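Local coordinates for aminopeptidase N family protein (Idiomarina loihiensis L2TR, PDB 4FGM), which is probably a zinc-dependent aminopeptidase of the M61 family, binding one zinc ion and, in this crystal, a maleic acid in the adjoining pocket, at residues 5-10 against 126-131; 9-14 against 97-102; 16-21 against 83-88; 106-111 against 166-171. All blocks are in the same frame, centred on the assembly; numbering follows the deposited sequence.

Contact 1 (5-10 against 126-131); sequences DITPID and HLHAPP
Asp5 and Ile6 pair with His126 and Leu127 as neighbouring strands in parallel register, a short beta ladder in the N-terminal beta-rich region of this M61 protein, far from the zinc site. Strand 2-10 lies here between strands 123-127 and 15-22. Two backbone bonds make the ladder: Ile6 N to His126 O, and His128 N to Ile6 O at 2.9 Å. Beyond Leu127 the second strand gives way to loop, but its chain keeps running beside the first through Ala129 and Pro130. Pro8 is the centre of an inverse gamma turn, in which Ile9 N makes a weak bond to Thr7 O, and its ring turns to the loop: CB lies 3.6 Å from Pro130 CB, and the two rings cross at a slant. Trp136 and Trp152 pack on Pro130 as well. On the face carrying Ile6 and Leu127, the methyl CD2 of Leu127 sits 4.1 Å from Ile6 CG2, while Phe16 and Leu111 also touch Ile6. Thr7 OG1 lies 3.2 Å from His128 CB and obliquely beside its ring. The face with Asp5 and His126 is polar. Asp5 has CG beside its own backbone N (chi1 -84°), which puts the carboxylate within reach of both histidines, OD2 lying 3.4 Å from His126 CB. The carboxylate and the His128 ring are nearly coplanar, 17° apart, an alignment that suits a straight bond. The His128 NE2 hydrogen points almost exactly at Asp5 OD2 in the ring plane, meeting the anti lone pair at 2.6 Å.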
loop_
_atom_site.group_PDB
_atom_site.type_symbol
_atom_site.label_atom_id
_atom_site.label_comp_id
_atom_site.label_asym_id
_atom_site.label_seq_id
_atom_site.Cartn_x
_atom_site.Cartn_y
_atom_site.Cartn_z
ATOM N N ASP A 5 -11.667 24.724 11.423
ATOM C CA ASP A 5 -10.960 25.758 10.673
ATOM C C ASP A 5 -9.488 25.393 10.637
ATOM O O ASP A 5 -8.859 25.235 11.687
ATOM C CB ASP A 5 -11.120 27.134 11.314
ATOM C CG ASP A 5 -12.396 27.810 10.903
ATOM O OD1 ASP A 5 -13.415 27.630 11.606
ATOM O OD2 ASP A 5 -12.382 28.506 9.863
ATOM N N ILE A 6 -8.944 25.245 9.434
ATOM C CA ILE A 6 -7.537 24.894 9.287
ATOM C C ILE A 6 -6.761 25.918 8.480
ATOM O O ILE A 6 -7.212 26.384 7.421
ATOM C CB ILE A 6 -7.357 23.518 8.605
ATOM C CG1 ILE A 6 -8.001 22.418 9.451
ATOM C CG2 ILE A 6 -5.884 23.222 8.427
ATOM C CD1 ILE A 6 -8.040 21.065 8.759
ATOM N N THR A 7 -5.584 26.262 8.985
ATOM C CA THR A 7 -4.731 27.213 8.299
ATOM C C THR A 7 -3.283 26.749 8.357
ATOM O O THR A 7 -2.782 26.407 9.426
ATOM C CB THR A 7 -4.826 28.629 8.948
ATOM O OG1 THR A 7 -6.188 29.072 8.943
ATOM C CG2 THR A 7 -3.973 29.631 8.186
ATOM N N PRO A 8 -2.606 26.687 7.201
ATOM C CA PRO A 8 -1.199 26.268 7.180
ATOM C C PRO A 8 -0.491 27.548 7.620
ATOM O O PRO A 8 0.058 28.275 6.796
ATOM C CB PRO A 8 -0.946 25.963 5.702
ATOM C CG PRO A 8 -2.310 25.683 5.151
ATOM C CD PRO A 8 -3.161 26.713 5.839
ATOM N N ILE A 9 -0.517 27.818 8.919
ATOM C CA ILE A 9 0.032 29.051 9.466
ATOM C C ILE A 9 1.540 29.267 9.483
ATOM O O ILE A 9 2.001 30.398 9.335
ATOM C CB ILE A 9 -0.509 29.282 10.914
ATOM C CG1 ILE A 9 -0.384 30.758 11.289
ATOM C CG2 ILE A 9 0.250 28.412 11.915
ATOM C CD1 ILE A 9 -1.345 31.657 10.527
ATOM N N ASP A 10 2.311 28.203 9.668
ATOM C CA ASP A 10 3.757 28.341 9.742
ATOM C C ASP A 10 4.466 27.345 8.832
ATOM O O ASP A 10 4.704 26.195 9.212
ATOM C CB ASP A 10 4.213 28.142 11.190
ATOM C CG ASP A 10 5.651 28.595 11.420
ATOM O OD1 ASP A 10 6.426 28.634 10.436
ATOM O OD2 ASP A 10 6.002 28.897 12.583
ATOM N N HIS A 126 -13.174 24.463 6.930
ATOM C CA HIS A 126 -12.844 25.710 6.263
ATOM C C HIS A 126 -11.325 25.784 6.131
ATOM O O HIS A 126 -10.627 25.979 7.125
ATOM C CB HIS A 126 -13.362 26.885 7.098
ATOM C CG HIS A 126 -14.749 26.681 7.631
ATOM N ND1 HIS A 126 -15.883 26.917 6.880
ATOM C CD2 HIS A 126 -15.185 26.222 8.831
ATOM C CE1 HIS A 126 -16.953 26.614 7.593
ATOM N NE2 HIS A 126 -16.558 26.189 8.781
ATOM N N LEU A 127 -10.820 25.613 4.910
ATOM C CA LEU A 127 -9.380 25.668 4.657
ATOM C C LEU A 127 -8.975 27.079 4.244
ATOM O O LEU A 127 -9.331 27.541 3.157
ATOM C CB LEU A 127 -8.987 24.697 3.537
ATOM C CG LEU A 127 -7.699 23.873 3.658
ATOM C CD1 LEU A 127 -7.096 23.731 2.279
ATOM C CD2 LEU A 127 -6.707 24.521 4.584
ATOM N N HIS A 128 -8.217 27.747 5.108
ATOM C CA HIS A 128 -7.752 29.107 4.853
ATOM C C HIS A 128 -6.383 29.076 4.180
ATOM O O HIS A 128 -5.537 28.231 4.500
ATOM C CB HIS A 128 -7.672 29.882 6.176
ATOM C CG HIS A 128 -8.974 29.936 6.915
ATOM N ND1 HIS A 128 -9.943 30.881 6.650
ATOM C CD2 HIS A 128 -9.497 29.118 7.859
ATOM C CE1 HIS A 128 -11.006 30.640 7.395
ATOM N NE2 HIS A 128 -10.763 29.574 8.137
ATOM N N ALA A 129 -6.169 29.995 3.241
ATOM C CA ALA A 129 -4.897 30.071 2.528
ATOM C C ALA A 129 -3.768 30.396 3.491
ATOM O O ALA A 129 -3.952 31.116 4.470
ATOM C CB ALA A 129 -4.957 31.141 1.441
ATOM N N PRO A 130 -2.582 29.837 3.243
ATOM C CA PRO A 130 -1.488 30.157 4.156
ATOM C C PRO A 130 -0.978 31.554 3.794
ATOM O O PRO A 130 -0.666 31.830 2.635
ATOM C CB PRO A 130 -0.473 29.054 3.871
ATOM C CG PRO A 130 -0.714 28.736 2.437
ATOM C CD PRO A 130 -2.213 28.749 2.320
ATOM N N PRO A 131 -0.900 32.459 4.777
ATOM C CA PRO A 131 -0.425 33.819 4.510
ATOM C C PRO A 131 0.882 33.847 3.727
ATOM O O PRO A 131 1.112 34.740 2.908
ATOM C CB PRO A 131 -0.268 34.408 5.910
ATOM C CG PRO A 131 -1.346 33.723 6.672
ATOM C CD PRO A 131 -1.211 32.286 6.205
#

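Contact 2 (9-14 against 97-102); sequences IDLHGH and AYLDQF
The turn that links strand 2-10 to strand 15-22 folds against the end of strand 97-99, with Leu11 and His14 meeting Leu99 and Asp100. Residues 11-13 have helical backbone angles without regular helical bonding, and an Asx motif braces them: Asp10 OD1 takes the Gly13 N-H from above the plane of its carboxylate. Glu132 holds Leu11 N. The polar link across the contact is His14 ND1 to Leu99 O, 2.6 Å long but bent to 141° at the hydrogen. The donor lies in the carbonyl plane, whereas the oxygen is tilted 20° from the imidazole plane. His14 has CG beside its backbone N (chi1 -39°), bringing ND1 round to that carbonyl, and His12 O lies above one face of the ring, displaced toward its margin. Next to this bond, Asp100 CA approaches Leu11 O at 3.3 Å in a CA-H...O contact. The apolar part is a leucine pair: Leu11 CD1 meets Leu99 CD1 at 3.9 Å and reaches the other methyl, CD2, at nearly the same distance. Leu11 CG lies against Asp100 O, 3.4 Å away. On the solvent side, CD2 at the edge of the His12 ring faces Gln101 CB. Asp100 begins an Asx turn, OD1 accepting from Phe102 N and also bonded to Gln103 N, and OD2 takes the Tyr98 hydroxyl. Trp136 packs on Leu99, as does Phe16 of strand 15-22, and Trp90 of strand 81-91 stacks on both His14 and Tyr98.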
loop_
_atom_site.group_PDB
_atom_site.type_symbol
_atom_site.label_atom_id
_atom_site.label_comp_id
_atom_site.label_asym_id
_atom_site.label_seq_id
_atom_site.Cartn_x
_atom_site.Cartn_y
_atom_site.Cartn_z
ATOM N N ILE A 9 -0.517 27.818 8.919
ATOM C CA ILE A 9 0.032 29.051 9.466
ATOM C C ILE A 9 1.540 29.267 9.483
ATOM O O ILE A 9 2.001 30.398 9.335
ATOM C CB ILE A 9 -0.509 29.282 10.914
ATOM C CG1 ILE A 9 -0.384 30.758 11.289
ATOM C CG2 ILE A 9 0.250 28.412 11.915
ATOM C CD1 ILE A 9 -1.345 31.657 10.527
ATOM N N ASP A 10 2.311 28.203 9.668
ATOM C CA ASP A 10 3.757 28.341 9.742
ATOM C C ASP A 10 4.466 27.345 8.832
ATOM O O ASP A 10 4.704 26.195 9.212
ATOM C CB ASP A 10 4.213 28.142 11.190
ATOM C CG ASP A 10 5.651 28.595 11.420
ATOM O OD1 ASP A 10 6.426 28.634 10.436
ATOM O OD2 ASP A 10 6.002 28.897 12.583
ATOM N N LEU A 11 4.816 27.799 7.637
ATOM C CA LEU A 11 5.488 26.958 6.657
ATOM C C LEU A 11 6.875 26.466 7.070
ATOM O O LEU A 11 7.192 25.287 6.903
ATOM C CB LEU A 11 5.556 27.703 5.325
ATOM C CG LEU A 11 4.406 27.454 4.340
ATOM C CD1 LEU A 11 3.120 27.119 5.058
ATOM C CD2 LEU A 11 4.239 28.670 3.461
ATOM N N HIS A 12 7.700 27.355 7.613
ATOM C CA HIS A 12 9.042 26.958 8.027
ATOM C C HIS A 12 9.025 26.110 9.297
ATOM O O HIS A 12 9.918 25.279 9.507
ATOM C CB HIS A 12 9.927 28.190 8.230
ATOM C CG HIS A 12 10.220 28.931 6.963
ATOM N ND1 HIS A 12 11.041 30.040 6.920
ATOM C CD2 HIS A 12 9.799 28.727 5.692
ATOM C CE1 HIS A 12 11.109 30.484 5.679
ATOM N NE2 HIS A 12 10.365 29.705 4.913
ATOM N N GLY A 13 8.011 26.325 10.138
ATOM C CA GLY A 13 7.887 25.556 11.361
ATOM C C GLY A 13 7.069 24.276 11.176
ATOM O O GLY A 13 6.957 23.462 12.097
ATOM N N HIS A 14 6.495 24.089 9.987
ATOM C CA HIS A 14 5.690 22.902 9.696
ATOM C C HIS A 14 4.513 22.800 10.673
ATOM O O HIS A 14 4.258 21.747 11.253
ATOM C CB HIS A 14 6.552 21.636 9.807
ATOM C CG HIS A 14 7.937 21.800 9.262
ATOM N ND1 HIS A 14 8.186 22.255 7.986
ATOM C CD2 HIS A 14 9.146 21.605 9.837
ATOM C CE1 HIS A 14 9.492 22.335 7.798
ATOM N NE2 HIS A 14 10.096 21.948 8.905
ATOM N N ALA A 97 0.685 13.917 7.695
ATOM C CA ALA A 97 0.640 15.344 7.375
ATOM C C ALA A 97 2.043 15.863 7.203
ATOM O O ALA A 97 2.971 15.470 7.923
ATOM C CB ALA A 97 -0.077 16.135 8.468
ATOM N N TYR A 98 2.190 16.731 6.213
ATOM C CA TYR A 98 3.480 17.313 5.858
ATOM C C TYR A 98 3.261 18.749 5.406
ATOM O O TYR A 98 2.302 19.042 4.691
ATOM C CB TYR A 98 4.103 16.484 4.722
ATOM C CG TYR A 98 5.393 17.027 4.152
ATOM C CD1 TYR A 98 5.402 18.142 3.307
ATOM C CD2 TYR A 98 6.613 16.434 4.470
ATOM C CE1 TYR A 98 6.599 18.650 2.800
ATOM C CE2 TYR A 98 7.811 16.933 3.970
ATOM C CZ TYR A 98 7.803 18.039 3.140
ATOM O OH TYR A 98 9.001 18.533 2.677
ATOM N N LEU A 99 4.148 19.645 5.828
ATOM C CA LEU A 99 4.045 21.047 5.456
ATOM C C LEU A 99 5.380 21.794 5.500
ATOM O O LEU A 99 6.061 21.803 6.523
ATOM C CB LEU A 99 3.053 21.769 6.375
ATOM C CG LEU A 99 2.820 23.254 6.067
ATOM C CD1 LEU A 99 2.065 23.369 4.765
ATOM C CD2 LEU A 99 2.039 23.926 7.204
ATOM N N ASP A 100 5.761 22.391 4.375
ATOM C CA ASP A 100 6.973 23.210 4.302
ATOM C C ASP A 100 6.666 24.353 3.324
ATOM O O ASP A 100 5.492 24.568 2.993
ATOM C CB ASP A 100 8.208 22.393 3.886
ATOM C CG ASP A 100 8.126 21.848 2.470
ATOM O OD1 ASP A 100 7.196 22.212 1.714
ATOM O OD2 ASP A 100 9.023 21.054 2.110
ATOM N N GLN A 101 7.674 25.086 2.860
ATOM C CA GLN A 101 7.397 26.208 1.966
ATOM C C GLN A 101 7.151 25.804 0.514
ATOM O O GLN A 101 6.966 26.664 -0.351
ATOM C CB GLN A 101 8.526 27.258 2.022
ATOM C CG GLN A 101 9.875 26.812 1.432
ATOM C CD GLN A 101 10.749 26.065 2.430
ATOM O OE1 GLN A 101 10.318 25.094 3.050
ATOM N NE2 GLN A 101 11.988 26.518 2.585
ATOM N N PHE A 102 7.126 24.507 0.240
ATOM C CA PHE A 102 6.905 24.063 -1.133
ATOM C C PHE A 102 5.584 23.331 -1.319
ATOM O O PHE A 102 5.004 23.348 -2.405
ATOM C CB PHE A 102 8.069 23.171 -1.587
ATOM C CG PHE A 102 9.421 23.823 -1.446
ATOM C CD1 PHE A 102 9.773 24.903 -2.249
ATOM C CD2 PHE A 102 10.334 23.366 -0.499
ATOM C CE1 PHE A 102 11.020 25.528 -2.109
ATOM C CE2 PHE A 102 11.579 23.975 -0.347
ATOM C CZ PHE A 102 11.927 25.061 -1.155
#

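Contact 3 (16-21 against 83-88); sequences FNVSLT and VHYQVY
Phe16 to Leu20 run antiparallel to Val83 to Val87 as adjacent strands of the N-terminal beta region, their axes 4.6 Å apart at closest approach. Backbone bonds come in reciprocal pairs at Phe16-Val87, Val18-Tyr85 and Leu20-Val83, Val18 N to Tyr85 O being 2.7 Å. On one face, polar side chains pair at the non-hydrogen-bonded positions Asn17-Gln86 and Ser19-His84. Asn17 and Gln86 lie side by side, and Gln86 NE2 donates to Asn17 OD1 at 2.9 Å, within the carbonyl plane, although the amide planes are turned 49° apart. Ser19 OG meets His84 ND1 at the ring edge, also at 2.9 Å, while Glu56 takes the other imidazole nitrogen. The other face, with Val18, Tyr85 and Val87, is apolar. With CG between the backbone N and the carbonyl carbon (chi1 54°), the Tyr85 ring leans over Val18. Val18 CB stands 3.9 Å from the ring centroid in a CH-pi contact, CG1 reaches CZ, and CG2 packs on Val87 CG2 at 3.8 Å. The Tyr85 hydroxyl is bonded to Leu111 O and Leu113 N. Strand 2-10 borders strand 15-22 on its other side, strands 50-51 and 53-57 pair with the far side of strand 81-91, and Phe106 of strand 103-106 meets the Phe16 ring.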
loop_
_atom_site.group_PDB
_atom_site.type_symbol
_atom_site.label_atom_id
_atom_site.label_comp_id
_atom_site.label_asym_id
_atom_site.label_seq_id
_atom_site.Cartn_x
_atom_site.Cartn_y
_atom_site.Cartn_z
ATOM N N PHE A 16 0.300 23.611 11.393
ATOM C CA PHE A 16 -1.022 23.991 10.928
ATOM C C PHE A 16 -1.724 24.539 12.173
ATOM O O PHE A 16 -1.490 24.043 13.279
ATOM C CB PHE A 16 -1.834 22.780 10.452
ATOM C CG PHE A 16 -1.444 22.237 9.106
ATOM C CD1 PHE A 16 -0.517 21.206 8.994
ATOM C CD2 PHE A 16 -2.066 22.707 7.949
ATOM C CE1 PHE A 16 -0.221 20.633 7.740
ATOM C CE2 PHE A 16 -1.782 22.150 6.702
ATOM C CZ PHE A 16 -0.851 21.105 6.598
ATOM N N ASN A 17 -2.551 25.569 12.014
ATOM C CA ASN A 17 -3.324 26.073 13.145
ATOM C C ASN A 17 -4.674 25.427 12.937
ATOM O O ASN A 17 -5.173 25.384 11.811
ATOM C CB ASN A 17 -3.506 27.591 13.108
ATOM C CG ASN A 17 -2.472 28.321 13.935
ATOM O OD1 ASN A 17 -1.577 27.706 14.528
ATOM N ND2 ASN A 17 -2.588 29.645 13.982
ATOM N N VAL A 18 -5.262 24.912 14.006
ATOM C CA VAL A 18 -6.562 24.271 13.893
ATOM C C VAL A 18 -7.524 24.767 14.964
ATOM O O VAL A 18 -7.152 24.925 16.133
ATOM C CB VAL A 18 -6.448 22.732 14.009
ATOM C CG1 VAL A 18 -7.809 22.098 13.799
ATOM C CG2 VAL A 18 -5.455 22.200 12.983
ATOM N N SER A 19 -8.755 25.027 14.538
ATOM C CA SER A 19 -9.819 25.475 15.422
ATOM C C SER A 19 -10.989 24.535 15.236
ATOM O O SER A 19 -11.279 24.068 14.128
ATOM C CB SER A 19 -10.263 26.903 15.097
ATOM O OG SER A 19 -9.361 27.852 15.633
ATOM N N LEU A 20 -11.665 24.265 16.337
ATOM C CA LEU A 20 -12.799 23.369 16.344
ATOM C C LEU A 20 -13.908 24.079 17.111
ATOM O O LEU A 20 -13.706 24.506 18.252
ATOM C CB LEU A 20 -12.379 22.072 17.040
ATOM C CG LEU A 20 -13.438 21.082 17.487
ATOM C CD1 LEU A 20 -14.173 20.532 16.296
ATOM C CD2 LEU A 20 -12.762 19.972 18.250
ATOM N N THR A 21 -15.068 24.226 16.483
ATOM C CA THR A 21 -16.177 24.899 17.136
ATOM C C THR A 21 -17.378 23.988 17.376
ATOM O O THR A 21 -18.021 23.503 16.441
ATOM C CB THR A 21 -16.603 26.130 16.324
ATOM O OG1 THR A 21 -15.452 26.952 16.094
ATOM C CG2 THR A 21 -17.644 26.944 17.086
ATOM N N VAL A 83 -12.175 25.199 20.380
ATOM C CA VAL A 83 -10.922 24.590 20.811
ATOM C C VAL A 83 -9.845 24.956 19.799
ATOM O O VAL A 83 -10.042 24.800 18.599
ATOM C CB VAL A 83 -11.070 23.055 20.887
ATOM C CG1 VAL A 83 -9.808 22.424 21.458
ATOM C CG2 VAL A 83 -12.288 22.702 21.734
ATOM N N HIS A 84 -8.716 25.458 20.284
ATOM C CA HIS A 84 -7.616 25.860 19.413
ATOM C C HIS A 84 -6.374 25.017 19.672
ATOM O O HIS A 84 -6.061 24.701 20.815
ATOM C CB HIS A 84 -7.225 27.318 19.667
ATOM C CG HIS A 84 -8.338 28.301 19.491
ATOM N ND1 HIS A 84 -8.721 28.787 18.259
ATOM C CD2 HIS A 84 -9.119 28.930 20.401
ATOM C CE1 HIS A 84 -9.686 29.675 18.417
ATOM N NE2 HIS A 84 -9.946 29.780 19.709
ATOM N N TYR A 85 -5.668 24.657 18.607
ATOM C CA TYR A 85 -4.414 23.922 18.737
ATOM C C TYR A 85 -3.631 23.986 17.442
ATOM O O TYR A 85 -4.155 24.397 16.403
ATOM C CB TYR A 85 -4.627 22.450 19.149
ATOM C CG TYR A 85 -5.567 21.650 18.279
ATOM C CD1 TYR A 85 -6.937 21.631 18.535
ATOM C CD2 TYR A 85 -5.089 20.901 17.197
ATOM C CE1 TYR A 85 -7.813 20.887 17.741
ATOM C CE2 TYR A 85 -5.962 20.150 16.387
ATOM C CZ TYR A 85 -7.320 20.153 16.671
ATOM O OH TYR A 85 -8.201 19.436 15.891
ATOM N N GLN A 86 -2.359 23.614 17.525
ATOM C CA GLN A 86 -1.484 23.580 16.363
ATOM C C GLN A 86 -1.139 22.123 16.115
ATOM O O GLN A 86 -1.233 21.288 17.022
ATOM C CB GLN A 86 -0.189 24.341 16.625
ATOM C CG GLN A 86 -0.359 25.818 16.838
ATOM C CD GLN A 86 0.957 26.543 16.729
ATOM O OE1 GLN A 86 1.888 26.271 17.479
ATOM N NE2 GLN A 86 1.045 27.468 15.783
ATOM N N VAL A 87 -0.737 21.818 14.891
ATOM C CA VAL A 87 -0.360 20.459 14.556
ATOM C C VAL A 87 0.987 20.468 13.833
ATOM O O VAL A 87 1.169 21.210 12.856
ATOM C CB VAL A 87 -1.425 19.802 13.663
ATOM C CG1 VAL A 87 -1.027 18.374 13.349
ATOM C CG2 VAL A 87 -2.771 19.833 14.361
ATOM N N TYR A 88 1.926 19.658 14.327
ATOM C CA TYR A 88 3.257 19.560 13.722
ATOM C C TYR A 88 3.174 18.568 12.569
ATOM O O TYR A 88 2.847 17.405 12.778
ATOM C CB TYR A 88 4.283 19.072 14.742
ATOM C CG TYR A 88 5.686 18.993 14.184
ATOM C CD1 TYR A 88 6.398 20.149 13.862
ATOM C CD2 TYR A 88 6.307 17.758 13.982
ATOM C CE1 TYR A 88 7.696 20.079 13.356
ATOM C CE2 TYR A 88 7.605 17.678 13.478
ATOM C CZ TYR A 88 8.295 18.843 13.171
ATOM O OH TYR A 88 9.590 18.769 12.712
#

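Contact 4 (106-111 against 166-171); sequences FNNTSL and YPFLIG
Phe106 and Phe168 pair through backbone and side chains alike, and the two phenyl side chains pack on each other. From Phe106 CB, CG is set between the backbone N and the carbonyl carbon (chi1 67°), which brings the ring over the CB of Phe168. Along one side of the ring CD1 is 4.0 Å from Phe168 CB and CE1 is closer to the same carbon. At the tip, CZ comes to 3.4 Å from Phe168 CB and almost as near to CG, while CE2 meets Phe168 CD1 at 3.7 Å. Phe168 CB thus stands over one face of the Phe106 ring, a CH-pi contact 3.6 Å from the centroid, and Leu111 CD2 lies above the opposite face, toward its margin. The two phenyl planes are only 5° apart, but slid so far that the rings barely overlap, with centroids 5.0 Å apart. This is an antiparallel hydrogen-bonded pair joining the end of strand 103-106 to the start of strand 168-171 in the N-terminal beta region: Phe106 N gives to Phe168 O, and Phe168 N to Phe106 O at 2.9 Å. The backbone after Asn107 turns into a weakly bonded helix at about 108-111. Asn107 OD1 rests on Pro167 CB at 3.5 Å, while its ND2 is held by Val94 O. Asn108 directs ND2 to Leu163 O as its bonded partner and passes near Phe168 CE1, the amide and ring planes 62° apart. Phe155 meets the Phe168 ring edge-to-face, and Leu125 and Leu127 of strand 123-127 also pack on it.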
loop_
_atom_site.group_PDB
_atom_site.type_symbol
_atom_site.label_atom_id
_atom_site.label_comp_id
_atom_site.label_asym_id
_atom_site.label_seq_id
_atom_site.Cartn_x
_atom_site.Cartn_y
_atom_site.Cartn_z
ATOM N N PHE A 106 -2.211 16.563 4.107
ATOM C CA PHE A 106 -2.733 16.140 5.401
ATOM C C PHE A 106 -3.976 15.271 5.348
ATOM O O PHE A 106 -4.788 15.358 4.426
ATOM C CB PHE A 106 -2.999 17.345 6.331
ATOM C CG PHE A 106 -4.117 18.267 5.874
ATOM C CD1 PHE A 106 -3.835 19.422 5.152
ATOM C CD2 PHE A 106 -5.446 17.985 6.185
ATOM C CE1 PHE A 106 -4.852 20.294 4.758
ATOM C CE2 PHE A 106 -6.475 18.845 5.797
ATOM C CZ PHE A 106 -6.175 20.004 5.075
ATOM N N ASN A 107 -4.092 14.421 6.360
ATOM C CA ASN A 107 -5.228 13.537 6.543
ATOM C C ASN A 107 -5.874 14.088 7.803
ATOM O O ASN A 107 -5.178 14.445 8.761
ATOM C CB ASN A 107 -4.760 12.105 6.792
ATOM C CG ASN A 107 -4.260 11.432 5.536
ATOM O OD1 ASN A 107 -5.048 11.024 4.678
ATOM N ND2 ASN A 107 -2.944 11.323 5.412
ATOM N N ASN A 108 -7.196 14.156 7.821
ATOM C CA ASN A 108 -7.866 14.699 8.984
ATOM C C ASN A 108 -7.772 13.845 10.237
ATOM O O ASN A 108 -8.148 14.289 11.325
ATOM C CB ASN A 108 -9.299 15.067 8.617
ATOM C CG ASN A 108 -9.337 16.222 7.629
ATOM O OD1 ASN A 108 -8.678 17.232 7.846
ATOM N ND2 ASN A 108 -10.090 16.075 6.540
ATOM N N THR A 109 -7.255 12.627 10.096
ATOM C CA THR A 109 -7.047 11.766 11.260
ATOM C C THR A 109 -5.936 12.417 12.084
ATOM O O THR A 109 -5.827 12.185 13.282
ATOM C CB THR A 109 -6.548 10.354 10.876
ATOM O OG1 THR A 109 -5.735 10.445 9.699
ATOM C CG2 THR A 109 -7.714 9.393 10.647
ATOM N N SER A 110 -5.109 13.231 11.430
ATOM C CA SER A 110 -4.006 13.911 12.106
ATOM C C SER A 110 -4.336 15.335 12.549
ATOM O O SER A 110 -3.762 15.832 13.510
ATOM C CB SER A 110 -2.762 13.964 11.201
ATOM O OG SER A 110 -2.116 12.710 11.122
ATOM N N LEU A 111 -5.256 15.989 11.851
ATOM C CA LEU A 111 -5.590 17.372 12.178
ATOM C C LEU A 111 -6.884 17.659 12.939
ATOM O O LEU A 111 -6.939 18.596 13.730
ATOM C CB LEU A 111 -5.586 18.210 10.892
ATOM C CG LEU A 111 -4.239 18.814 10.465
ATOM C CD1 LEU A 111 -3.210 17.719 10.260
ATOM C CD2 LEU A 111 -4.423 19.615 9.201
ATOM N N TYR A 166 -10.925 12.046 3.496
ATOM C CA TYR A 166 -10.667 12.960 2.390
ATOM C C TYR A 166 -9.332 13.646 2.634
ATOM O O TYR A 166 -9.262 14.617 3.378
ATOM C CB TYR A 166 -11.757 14.046 2.271
ATOM C CG TYR A 166 -13.144 13.548 1.949
ATOM C CD1 TYR A 166 -14.173 13.659 2.879
ATOM C CD2 TYR A 166 -13.431 12.978 0.707
ATOM C CE1 TYR A 166 -15.461 13.216 2.586
ATOM C CE2 TYR A 166 -14.711 12.532 0.396
ATOM C CZ TYR A 166 -15.727 12.653 1.340
ATOM O OH TYR A 166 -17.004 12.218 1.042
ATOM N N PRO A 167 -8.245 13.131 2.044
ATOM C CA PRO A 167 -6.961 13.808 2.277
ATOM C C PRO A 167 -6.908 15.096 1.466
ATOM O O PRO A 167 -7.677 15.264 0.526
ATOM C CB PRO A 167 -5.930 12.776 1.814
ATOM C CG PRO A 167 -6.685 11.981 0.758
ATOM C CD PRO A 167 -8.044 11.812 1.412
ATOM N N PHE A 168 -6.013 16.004 1.843
ATOM C CA PHE A 168 -5.853 17.283 1.148
ATOM C C PHE A 168 -4.405 17.465 0.688
ATOM O O PHE A 168 -3.462 17.099 1.397
ATOM C CB PHE A 168 -6.207 18.470 2.067
ATOM C CG PHE A 168 -7.680 18.768 2.169
ATOM C CD1 PHE A 168 -8.538 17.912 2.857
ATOM C CD2 PHE A 168 -8.207 19.923 1.590
ATOM C CE1 PHE A 168 -9.900 18.208 2.984
ATOM C CE2 PHE A 168 -9.567 20.229 1.709
ATOM C CZ PHE A 168 -10.417 19.368 2.402
ATOM N N LEU A 169 -4.241 18.041 -0.497
ATOM C CA LEU A 169 -2.924 18.315 -1.062
ATOM C C LEU A 169 -2.930 19.770 -1.535
ATOM O O LEU A 169 -3.808 20.183 -2.298
ATOM C CB LEU A 169 -2.640 17.376 -2.243
ATOM C CG LEU A 169 -1.313 17.577 -2.984
ATOM C CD1 LEU A 169 -0.159 17.509 -1.989
ATOM C CD2 LEU A 169 -1.146 16.507 -4.065
ATOM N N ILE A 170 -1.963 20.550 -1.070
ATOM C CA ILE A 170 -1.882 21.945 -1.459
ATOM C C ILE A 170 -0.483 22.311 -1.948
ATOM O O ILE A 170 0.496 21.694 -1.552
ATOM C CB ILE A 170 -2.280 22.874 -0.280
ATOM C CG1 ILE A 170 -1.399 22.603 0.939
ATOM C CG2 ILE A 170 -3.733 22.638 0.093
ATOM C CD1 ILE A 170 -1.734 23.473 2.145
ATOM N N GLY A 171 -0.394 23.313 -2.816
ATOM C CA GLY A 171 0.900 23.726 -3.323
ATOM C C GLY A 171 0.814 24.200 -4.757
ATOM O O GLY A 171 -0.259 24.569 -5.229
#

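Starting at the N terminus, strand 2-10 enters contacts 1 and 2, which share Ile9 and Asp10. Contact 2 closes a loop at 97-102; contact 1, starting from the same strand, closes the longer loop to 126-131. Contact 3, from 16-21 to 83-88, lies inside both. Contact 4 opens at 106-111, after contact 2 has closed, and ends at 166-171, so it crosses contact 1 and follows contacts 2 and 3 in series. Between contacts, Ile6 packs on Phe106 and Leu111, Pro8 on Ile170, and Ala97 on Leu111, tying strands 2-10, 15-22, 81-91, 97-99, 103-106, 123-127 and 168-171 together within the N-terminal beta region.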